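Local coordinates for protein multicopper oxidase (Aquifex aeolicus, PDB 6TTD) that probably oxidises metal ions and, as an evolved laccase-like variant, organic substrates, passing electrons through bound copper ions to dioxygen, at residues Phe460-Arg465 with Ala472-Trp477; Ile440-Asn445 with Thr488-Val493; Phe250-Gly255 with Ile293-Gly298. All coordinates share one frame; numbering follows the deposited sequence.

Contact 1: residues Phe460-Arg465 with Ala472-Trp477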
loop_
_atom_site.group_PDB
_atom_site.type_symbol
_atom_site.label_atom_id
_atom_site.label_comp_id
_atom_site.label_asym_id
_atom_site.label_seq_id
_atom_site.Cartn_x
_atom_site.Cartn_y
_atom_site.Cartn_z
ATOM N N PHE A 460 -8.777 7.370 -7.260
ATOM C CA PHE A 460 -9.814 8.367 -7.071
ATOM C C PHE A 460 -9.163 9.664 -6.592
ATOM O O PHE A 460 -7.963 9.711 -6.299
ATOM C CB PHE A 460 -10.882 7.870 -6.067
ATOM C CG PHE A 460 -10.294 7.450 -4.762
ATOM C CD1 PHE A 460 -9.922 8.427 -3.799
ATOM C CD2 PHE A 460 -10.110 6.077 -4.479
ATOM C CE1 PHE A 460 -9.330 8.029 -2.576
ATOM C CE2 PHE A 460 -9.537 5.667 -3.287
ATOM C CZ PHE A 460 -9.141 6.621 -2.329
ATOM N N GLN A 461 -9.962 10.733 -6.526
ATOM C CA GLN A 461 -9.499 12.016 -6.014
ATOM C C GLN A 461 -10.303 12.372 -4.773
ATOM O O GLN A 461 -11.541 12.277 -4.772
ATOM C CB GLN A 461 -9.625 13.113 -7.087
ATOM C CG GLN A 461 -8.684 12.747 -8.239
ATOM C CD GLN A 461 -8.783 13.684 -9.427
ATOM O OE1 GLN A 461 -9.610 14.605 -9.424
ATOM N NE2 GLN A 461 -7.912 13.472 -10.431
ATOM N N VAL A 462 -9.601 12.723 -3.701
ATOM C CA VAL A 462 -10.279 13.069 -2.464
ATOM C C VAL A 462 -10.848 14.468 -2.644
ATOM O O VAL A 462 -10.116 15.408 -3.003
ATOM C CB VAL A 462 -9.322 12.991 -1.269
ATOM C CG1 VAL A 462 -10.086 13.302 0.058
ATOM C CG2 VAL A 462 -8.661 11.582 -1.210
ATOM N N LEU A 463 -12.151 14.605 -2.417
ATOM C CA LEU A 463 -12.822 15.886 -2.581
ATOM C C LEU A 463 -12.855 16.686 -1.294
ATOM O O LEU A 463 -12.642 17.894 -1.342
ATOM C CB LEU A 463 -14.268 15.720 -3.051
ATOM C CG LEU A 463 -14.436 15.054 -4.402
ATOM C CD1 LEU A 463 -15.928 14.870 -4.752
ATOM C CD2 LEU A 463 -13.625 15.830 -5.481
ATOM N N GLU A 464 -13.114 16.052 -0.150
ATOM C CA GLU A 464 -13.412 16.814 1.050
ATOM C C GLU A 464 -13.374 15.892 2.263
ATOM O O GLU A 464 -13.798 14.735 2.162
ATOM C CB GLU A 464 -14.796 17.445 0.899
ATOM C CG GLU A 464 -15.262 18.183 2.077
ATOM C CD GLU A 464 -16.659 18.755 1.859
ATOM O OE1 GLU A 464 -17.373 18.266 0.926
ATOM O OE2 GLU A 464 -17.040 19.651 2.664
ATOM N N ARG A 465 -12.915 16.427 3.415
ATOM C CA ARG A 465 -12.989 15.749 4.708
ATOM C C ARG A 465 -13.789 16.603 5.668
ATOM O O ARG A 465 -13.673 17.830 5.639
ATOM C CB ARG A 465 -11.630 15.535 5.378
ATOM C CG ARG A 465 -10.568 14.796 4.595
ATOM C CD ARG A 465 -9.205 14.751 5.362
ATOM N NE ARG A 465 -8.497 13.602 4.832
ATOM C CZ ARG A 465 -8.716 12.325 5.204
ATOM N NH1 ARG A 465 -9.599 12.026 6.160
ATOM N NH2 ARG A 465 -8.041 11.343 4.597
ATOM N N ALA A 472 -1.006 17.057 1.969
ATOM C CA ALA A 472 -0.279 16.608 0.805
ATOM C C ALA A 472 -0.547 15.148 0.525
ATOM O O ALA A 472 -0.601 14.740 -0.631
ATOM C CB ALA A 472 1.221 16.829 1.003
ATOM N N THR A 473 -0.698 14.331 1.568
ATOM C CA THR A 473 -0.818 12.906 1.296
ATOM C C THR A 473 -2.199 12.523 0.778
ATOM O O THR A 473 -2.368 11.374 0.341
ATOM C CB THR A 473 -0.502 12.067 2.548
ATOM O OG1 THR A 473 -1.476 12.340 3.584
ATOM C CG2 THR A 473 0.931 12.352 3.092
ATOM N N ASP A 474 -3.174 13.448 0.786
ATOM C CA ASP A 474 -4.468 13.217 0.128
ATOM C C ASP A 474 -4.601 13.885 -1.224
ATOM O O ASP A 474 -5.690 13.842 -1.801
ATOM C CB ASP A 474 -5.611 13.700 1.007
ATOM C CG ASP A 474 -5.819 12.768 2.227
ATOM O OD1 ASP A 474 -5.784 11.537 2.006
ATOM O OD2 ASP A 474 -5.920 13.275 3.376
ATOM N N LEU A 475 -3.552 14.494 -1.754
ATOM C CA LEU A 475 -3.688 15.124 -3.059
ATOM C C LEU A 475 -3.465 14.098 -4.136
ATOM O O LEU A 475 -3.180 12.937 -3.861
ATOM C CB LEU A 475 -2.701 16.272 -3.217
ATOM C CG LEU A 475 -2.879 17.312 -2.114
ATOM C CD1 LEU A 475 -1.852 18.340 -2.272
ATOM C CD2 LEU A 475 -4.291 17.915 -2.171
ATOM N N GLY A 476 -3.571 14.531 -5.386
ATOM C CA GLY A 476 -3.250 13.623 -6.480
ATOM C C GLY A 476 -4.257 12.498 -6.635
ATOM O O GLY A 476 -5.447 12.635 -6.340
ATOM N N TRP A 477 -3.765 11.377 -7.140
ATOM C CA TRP A 477 -4.570 10.193 -7.398
ATOM C C TRP A 477 -4.340 9.193 -6.268
ATOM O O TRP A 477 -3.202 8.740 -6.065
ATOM C CB TRP A 477 -4.155 9.570 -8.726
ATOM C CG TRP A 477 -4.599 10.279 -9.953
ATOM C CD1 TRP A 477 -3.820 10.959 -10.876
ATOM C CD2 TRP A 477 -5.923 10.259 -10.480
ATOM N NE1 TRP A 477 -4.615 11.408 -11.932
ATOM C CE2 TRP A 477 -5.906 10.992 -11.706
ATOM C CE3 TRP A 477 -7.136 9.680 -10.036
ATOM C CZ2 TRP A 477 -7.081 11.169 -12.507
ATOM C CZ3 TRP A 477 -8.313 9.851 -10.831
ATOM C CH2 TRP A 477 -8.261 10.606 -12.047
HETATM O O HOH W 1 -6.848 13.087 -4.064
#
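Two nitrogens of Arg-465 converge side-on on a single oxygen of Asp-474, unlike the end-on pairing in which each oxygen takes one nitrogen. NE of Arg-465 lies 3.0 Å and its NH2 3.1 Å from OD2 of Asp-474. Both approach the same face of the carboxylate, NE standing 55° out of its plane. Within this pair, OD1 takes a weak bond from NH2. The third guanidinium nitrogen, NH1, is held by Ile-482 O and by the carboxylate of Glu-487, which fixes the rotation of the group. A leucine here removes all of these donors, and the buried Asp-474 carboxylate would probably be left without the positive charge facing it.

Strand 461-465 is an outermost strand of its sheet and carries a classic beta bulge, with Leu-463 and Glu-464 both opposite Arg-490. In this contact it is joined not by a strand but by the 3-10 turn 472-474 and the loop after it; Val-462, Arg-465 and Asp-474 also pack on Val-481 of strand 480-483. One water bridges the segments: it accepts from Val-462 N at 2.8 Å and donates to Asp-474 O and to Gly-476 O, 2.7 Å from each. Further along, Gln-461 lies over one face of the Trp-477 indole. With CG anti to the carbonyl carbon (chi1 -64°), its extended chain lays CG over the six-membered ring in a CH-pi contact. NE2 of Gln-461 comes 3.2 Å from CZ2 of Trp-477. The amide plane is tilted 54° from the ring; OE1 accepts from Ile-388 N and NE2 donates to Thr-386 O.

Contact 2: residues Ile440-Asn445 with Thr488-Val493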
loop_
_atom_site.group_PDB
_atom_site.type_symbol
_atom_site.label_atom_id
_atom_site.label_comp_id
_atom_site.label_asym_id
_atom_site.label_seq_id
_atom_site.Cartn_x
_atom_site.Cartn_y
_atom_site.Cartn_z
ATOM N N ILE A 440 -19.478 9.963 -6.693
ATOM C CA ILE A 440 -18.882 10.434 -5.464
ATOM C C ILE A 440 -19.223 9.391 -4.426
ATOM O O ILE A 440 -20.398 9.099 -4.218
ATOM C CB ILE A 440 -19.426 11.814 -5.079
ATOM C CG1 ILE A 440 -18.946 12.819 -6.098
ATOM C CG2 ILE A 440 -18.919 12.266 -3.697
ATOM C CD1 ILE A 440 -19.613 14.095 -5.909
ATOM N N LEU A 441 -18.202 8.796 -3.809
ATOM C CA LEU A 441 -18.399 7.882 -2.690
ATOM C C LEU A 441 -18.274 8.707 -1.443
ATOM O O LEU A 441 -17.286 9.416 -1.278
ATOM C CB LEU A 441 -17.362 6.760 -2.654
ATOM C CG LEU A 441 -17.333 5.887 -3.897
ATOM C CD1 LEU A 441 -16.349 4.733 -3.731
ATOM C CD2 LEU A 441 -18.735 5.413 -4.154
ATOM N N GLU A 442 -19.281 8.643 -0.584
ATOM C CA GLU A 442 -19.237 9.388 0.663
ATOM C C GLU A 442 -19.187 8.410 1.830
ATOM O O GLU A 442 -20.196 7.756 2.146
ATOM C CB GLU A 442 -20.440 10.318 0.786
ATOM C CG GLU A 442 -20.473 11.005 2.126
ATOM C CD GLU A 442 -21.635 11.966 2.228
ATOM O OE1 GLU A 442 -21.454 13.132 1.791
ATOM O OE2 GLU A 442 -22.725 11.530 2.699
ATOM N N TYR A 443 -17.997 8.286 2.427
ATOM C CA TYR A 443 -17.779 7.454 3.597
ATOM C C TYR A 443 -18.213 8.213 4.839
ATOM O O TYR A 443 -17.750 9.335 5.098
ATOM C CB TYR A 443 -16.291 7.049 3.762
ATOM C CG TYR A 443 -15.740 6.168 2.687
ATOM C CD1 TYR A 443 -16.194 4.852 2.540
ATOM C CD2 TYR A 443 -14.767 6.649 1.796
ATOM C CE1 TYR A 443 -15.680 4.023 1.548
ATOM C CE2 TYR A 443 -14.230 5.818 0.814
ATOM C CZ TYR A 443 -14.694 4.514 0.706
ATOM O OH TYR A 443 -14.184 3.707 -0.278
ATOM N N VAL A 444 -19.037 7.573 5.632
ATOM C CA VAL A 444 -19.504 8.141 6.884
ATOM C C VAL A 444 -19.080 7.151 7.962
ATOM O O VAL A 444 -19.664 6.078 8.097
ATOM C CB VAL A 444 -21.020 8.367 6.848
ATOM C CG1 VAL A 444 -21.578 8.888 8.180
ATOM C CG2 VAL A 444 -21.343 9.321 5.679
ATOM N N ASN A 445 -18.045 7.476 8.723
ATOM C CA ASN A 445 -17.534 6.560 9.744
ATOM C C ASN A 445 -18.301 6.752 11.070
ATOM O O ASN A 445 -17.975 7.631 11.883
ATOM C CB ASN A 445 -16.041 6.786 9.922
ATOM C CG ASN A 445 -15.417 5.777 10.868
ATOM O OD1 ASN A 445 -16.105 4.880 11.386
ATOM N ND2 ASN A 445 -14.076 5.858 11.023
ATOM N N THR A 488 -16.615 12.212 7.958
ATOM C CA THR A 488 -17.184 11.944 6.645
ATOM C C THR A 488 -16.182 12.391 5.588
ATOM O O THR A 488 -15.629 13.483 5.682
ATOM C CB THR A 488 -18.528 12.684 6.489
ATOM O OG1 THR A 488 -19.486 12.107 7.383
ATOM C CG2 THR A 488 -19.067 12.636 5.055
ATOM N N VAL A 489 -15.922 11.528 4.602
ATOM C CA VAL A 489 -14.958 11.814 3.542
ATOM C C VAL A 489 -15.612 11.536 2.194
ATOM O O VAL A 489 -16.189 10.459 2.001
ATOM C CB VAL A 489 -13.686 10.949 3.689
ATOM C CG1 VAL A 489 -12.687 11.234 2.522
ATOM C CG2 VAL A 489 -13.069 11.221 5.052
ATOM N N ARG A 490 -15.502 12.492 1.264
ATOM C CA ARG A 490 -16.032 12.361 -0.092
ATOM C C ARG A 490 -14.886 12.213 -1.073
ATOM O O ARG A 490 -13.945 13.008 -1.051
ATOM C CB ARG A 490 -16.866 13.589 -0.463
ATOM C CG ARG A 490 -18.216 13.583 0.264
ATOM C CD ARG A 490 -18.926 14.930 0.259
ATOM N NE ARG A 490 -19.307 15.388 -1.070
ATOM C CZ ARG A 490 -20.552 15.333 -1.565
ATOM N NH1 ARG A 490 -21.557 14.822 -0.832
ATOM N NH2 ARG A 490 -20.795 15.808 -2.796
ATOM N N ILE A 491 -14.952 11.191 -1.898
ATOM C CA ILE A 491 -13.962 10.977 -2.935
ATOM C C ILE A 491 -14.717 10.894 -4.243
ATOM O O ILE A 491 -15.879 10.482 -4.282
ATOM C CB ILE A 491 -13.103 9.703 -2.691
ATOM C CG1 ILE A 491 -13.955 8.420 -2.714
ATOM C CG2 ILE A 491 -12.457 9.839 -1.330
ATOM C CD1 ILE A 491 -13.105 7.158 -2.614
ATOM N N ALA A 492 -14.053 11.302 -5.317
ATOM C CA ALA A 492 -14.623 11.237 -6.653
ATOM C C ALA A 492 -13.913 10.138 -7.430
ATOM O O ALA A 492 -12.667 10.076 -7.443
ATOM C CB ALA A 492 -14.472 12.580 -7.370
ATOM N N VAL A 493 -14.710 9.284 -8.077
ATOM C CA VAL A 493 -14.205 8.156 -8.864
ATOM C C VAL A 493 -14.715 8.283 -10.294
ATOM O O VAL A 493 -15.936 8.325 -10.529
ATOM C CB VAL A 493 -14.622 6.809 -8.271
ATOM C CG1 VAL A 493 -13.722 5.714 -8.866
ATOM C CG2 VAL A 493 -14.529 6.876 -6.747
#
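Tyr-443 N donates to Val-489 O at 2.9 Å, and Val-489 N returns the bond to Tyr-443 O. Leu-441 and Ile-491 form a second hydrogen-bonded pair of the same kind. Strand axes 164° apart confirm an antiparallel pairing, and Glu-442 faces Arg-490 at a non-hydrogen-bonded position with CA atoms 4.4 Å apart. Their side chains close a salt bridge: NH1 of Arg-490 reaches OE1 of Glu-442 at 3.1 Å. OE1 lies close to the guanidinium plane, while NH1 stands 38° out of the carboxylate plane. A bend at chi3 (64°) turns the arginine back to this oxygen. OE2 of Glu-442 pairs with Arg-397 on the neighbouring strand, so the carboxylate bridges two arginines across three strands.

Both are interior strands of a sheet in the C-terminal cupredoxin-like domain of the oxidase. CG2 of Ile-440 sits over one face of the Arg-490 guanidinium, toward its rim, and CG of Glu-442 packs 3.6 Å from CG2 of Thr-488. On the face of Leu-441, Tyr-443 and Ile-491 the side-chain contacts across the pair are apolar. There CD1 of Ile-491 meets CE2 of Tyr-443 at 3.8 Å, while CG2 of Val-493 touches CG of Leu-441 at 4.1 Å; Tyr-443 and Val-493 also rest on Ile-455 of strand 451-455.

Contact 3: residues Phe250-Gly255 with Ile293-Gly298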
loop_
_atom_site.group_PDB
_atom_site.type_symbol
_atom_site.label_atom_id
_atom_site.label_comp_id
_atom_site.label_asym_id
_atom_site.label_seq_id
_atom_site.Cartn_x
_atom_site.Cartn_y
_atom_site.Cartn_z
ATOM N N PHE A 250 12.558 8.244 -1.231
ATOM C CA PHE A 250 12.127 7.129 -0.392
ATOM C C PHE A 250 10.708 6.771 -0.766
ATOM O O PHE A 250 9.855 7.667 -0.900
ATOM C CB PHE A 250 12.225 7.473 1.096
ATOM C CG PHE A 250 13.632 7.663 1.525
ATOM C CD1 PHE A 250 14.482 6.556 1.618
ATOM C CD2 PHE A 250 14.140 8.945 1.738
ATOM C CE1 PHE A 250 15.831 6.706 1.955
ATOM C CE2 PHE A 250 15.472 9.107 2.107
ATOM C CZ PHE A 250 16.335 7.985 2.213
ATOM N N ARG A 251 10.474 5.471 -0.990
ATOM C CA ARG A 251 9.149 4.969 -1.356
ATOM C C ARG A 251 8.584 4.290 -0.124
ATOM O O ARG A 251 8.880 3.119 0.143
ATOM C CB ARG A 251 9.248 4.007 -2.520
ATOM C CG ARG A 251 9.687 4.726 -3.785
ATOM C CD ARG A 251 9.861 3.720 -4.923
ATOM N NE ARG A 251 10.444 4.317 -6.142
ATOM C CZ ARG A 251 9.755 4.618 -7.227
ATOM N NH1 ARG A 251 8.420 4.398 -7.282
ATOM N NH2 ARG A 251 10.417 5.108 -8.274
ATOM N N ILE A 252 7.792 5.034 0.642
ATOM C CA ILE A 252 7.264 4.515 1.908
ATOM C C ILE A 252 5.979 3.750 1.614
ATOM O O ILE A 252 5.000 4.306 1.101
ATOM C CB ILE A 252 7.047 5.657 2.912
ATOM C CG1 ILE A 252 8.415 6.281 3.198
ATOM C CG2 ILE A 252 6.294 5.164 4.199
ATOM C CD1 ILE A 252 8.336 7.634 3.767
ATOM N N LEU A 253 5.985 2.467 1.925
ATOM C CA LEU A 253 4.824 1.597 1.767
ATOM C C LEU A 253 4.486 1.057 3.157
ATOM O O LEU A 253 5.328 0.398 3.796
ATOM C CB LEU A 253 5.142 0.474 0.745
ATOM C CG LEU A 253 4.025 -0.520 0.395
ATOM C CD1 LEU A 253 4.441 -1.201 -0.869
ATOM C CD2 LEU A 253 3.962 -1.560 1.473
ATOM N N ASN A 254 3.286 1.385 3.666
ATOM C CA ASN A 254 2.869 0.823 4.956
ATOM C C ASN A 254 2.387 -0.605 4.712
ATOM O O ASN A 254 1.275 -0.817 4.242
ATOM C CB ASN A 254 1.784 1.681 5.578
ATOM C CG ASN A 254 1.382 1.160 6.909
ATOM O OD1 ASN A 254 1.610 -0.019 7.191
ATOM N ND2 ASN A 254 0.800 2.011 7.765
ATOM N N GLY A 255 3.214 -1.610 5.035
ATOM C CA GLY A 255 2.864 -3.016 4.857
ATOM C C GLY A 255 2.367 -3.664 6.140
ATOM O O GLY A 255 2.414 -4.892 6.257
ATOM N N ILE A 293 4.253 13.020 7.508
ATOM C CA ILE A 293 3.246 12.331 6.689
ATOM C C ILE A 293 2.551 11.261 7.521
ATOM O O ILE A 293 3.183 10.566 8.329
ATOM C CB ILE A 293 3.830 11.701 5.420
ATOM C CG1 ILE A 293 4.977 10.766 5.751
ATOM C CG2 ILE A 293 4.267 12.763 4.423
ATOM C CD1 ILE A 293 5.479 10.021 4.516
ATOM N N LEU A 294 1.242 11.132 7.289
ATOM C CA LEU A 294 0.394 10.135 7.905
ATOM C C LEU A 294 0.160 9.038 6.870
ATOM O O LEU A 294 -0.300 9.319 5.766
ATOM C CB LEU A 294 -0.922 10.769 8.359
ATOM C CG LEU A 294 -1.882 9.901 9.211
ATOM C CD1 LEU A 294 -1.272 9.537 10.582
ATOM C CD2 LEU A 294 -3.253 10.544 9.446
ATOM N N VAL A 295 0.529 7.807 7.202
ATOM C CA VAL A 295 0.506 6.718 6.235
ATOM C C VAL A 295 -0.190 5.519 6.864
ATOM O O VAL A 295 0.339 4.930 7.819
ATOM C CB VAL A 295 1.925 6.324 5.789
ATOM C CG1 VAL A 295 1.868 5.427 4.546
ATOM C CG2 VAL A 295 2.733 7.571 5.570
ATOM N N ALA A 296 -1.365 5.104 6.275
ATOM C CA ALA A 296 -2.068 3.951 6.806
ATOM C C ALA A 296 -1.795 2.722 5.949
ATOM O O ALA A 296 -1.313 2.844 4.811
ATOM C CB ALA A 296 -3.582 4.216 6.845
ATOM N N PRO A 297 -2.096 1.533 6.467
ATOM C CA PRO A 297 -1.970 0.314 5.656
ATOM C C PRO A 297 -2.650 0.485 4.312
ATOM O O PRO A 297 -3.776 0.981 4.237
ATOM C CB PRO A 297 -2.669 -0.753 6.504
ATOM C CG PRO A 297 -2.560 -0.260 7.940
ATOM C CD PRO A 297 -2.674 1.251 7.823
ATOM N N GLY A 298 -1.911 0.132 3.233
ATOM C CA GLY A 298 -2.372 0.271 1.880
ATOM C C GLY A 298 -1.929 1.551 1.199
ATOM O O GLY A 298 -1.869 1.575 -0.025
#
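Asn-254 packs closely against the end of strand 293-295 and the loop 296-298, whereas Ile-252 meets Ile-293 and Val-295 more sparsely. No solvent side exists, since every touching residue is buried; the contrast is between a polar end and an apolar one. At the polar end ND2 of Asn-254 donates to Val-295 O at 3.0 Å, with the acceptor in the amide plane but the donor 43° above the carbonyl plane. CG of Asn-254 stands anti to the backbone N (chi1 -178°), which carries the amide across to the loop. There ND2 of Asn-254 also lies 3.2 Å from Pro-297 N, a nitrogen with no hydrogen to share, so this is packing and not a bond. CB of Asn-254 comes 3.4 Å from Ala-296 O. The bond from Gly-298 N to Asn-254 O, at 3.5 Å, is weak.

The looser end has CD1 of Ile-252 and CD1 of Ile-293 tip to tip at 3.8 Å, and CG2 of Ile-252 4.4 Å from CG1 of Val-295. Strands 250-254 and 293-295 are not paired: their axes approach only to 8.8 Å, and each hydrogen-bonds to other strands of the middle cupredoxin-like domain. The contact therefore joins the two through side chains and the loop, whose Pro-297 touches His-510, a copper ligand.

OD1 of Asn-254 accepts from Ser-256 N, and ND2 has a second acceptor in Arg-259 O. A flip would set OD1 against carbonyl oxygens and ND2 against an N-H, so the buried amide is probably held in one orientation.

From the N terminus, contact 3 comes first: 250-255 meets 293-298 and closes a loop of 37 residues in the middle multicopper oxidase region. The other two lie in the last such region, well after it. Segment 440-445 opens contact 2, contact 1 then opens and closes between 460 and 477, and 488-493 completes contact 2, so contact 1 is nested and nothing crosses. Strand 461-465 of contact 1 borders strand 488-495 of contact 2 in one sheet, joined by a probable hydrogen bond from Ala-492 N to Gln-461 O at 2.7 Å. Contact 1 also reaches the middle region, where CG2 of Thr-473 packs against CG2 of Ile-293. Contacts 2 and 3 do not touch, their nearest atoms being about 11 Å apart.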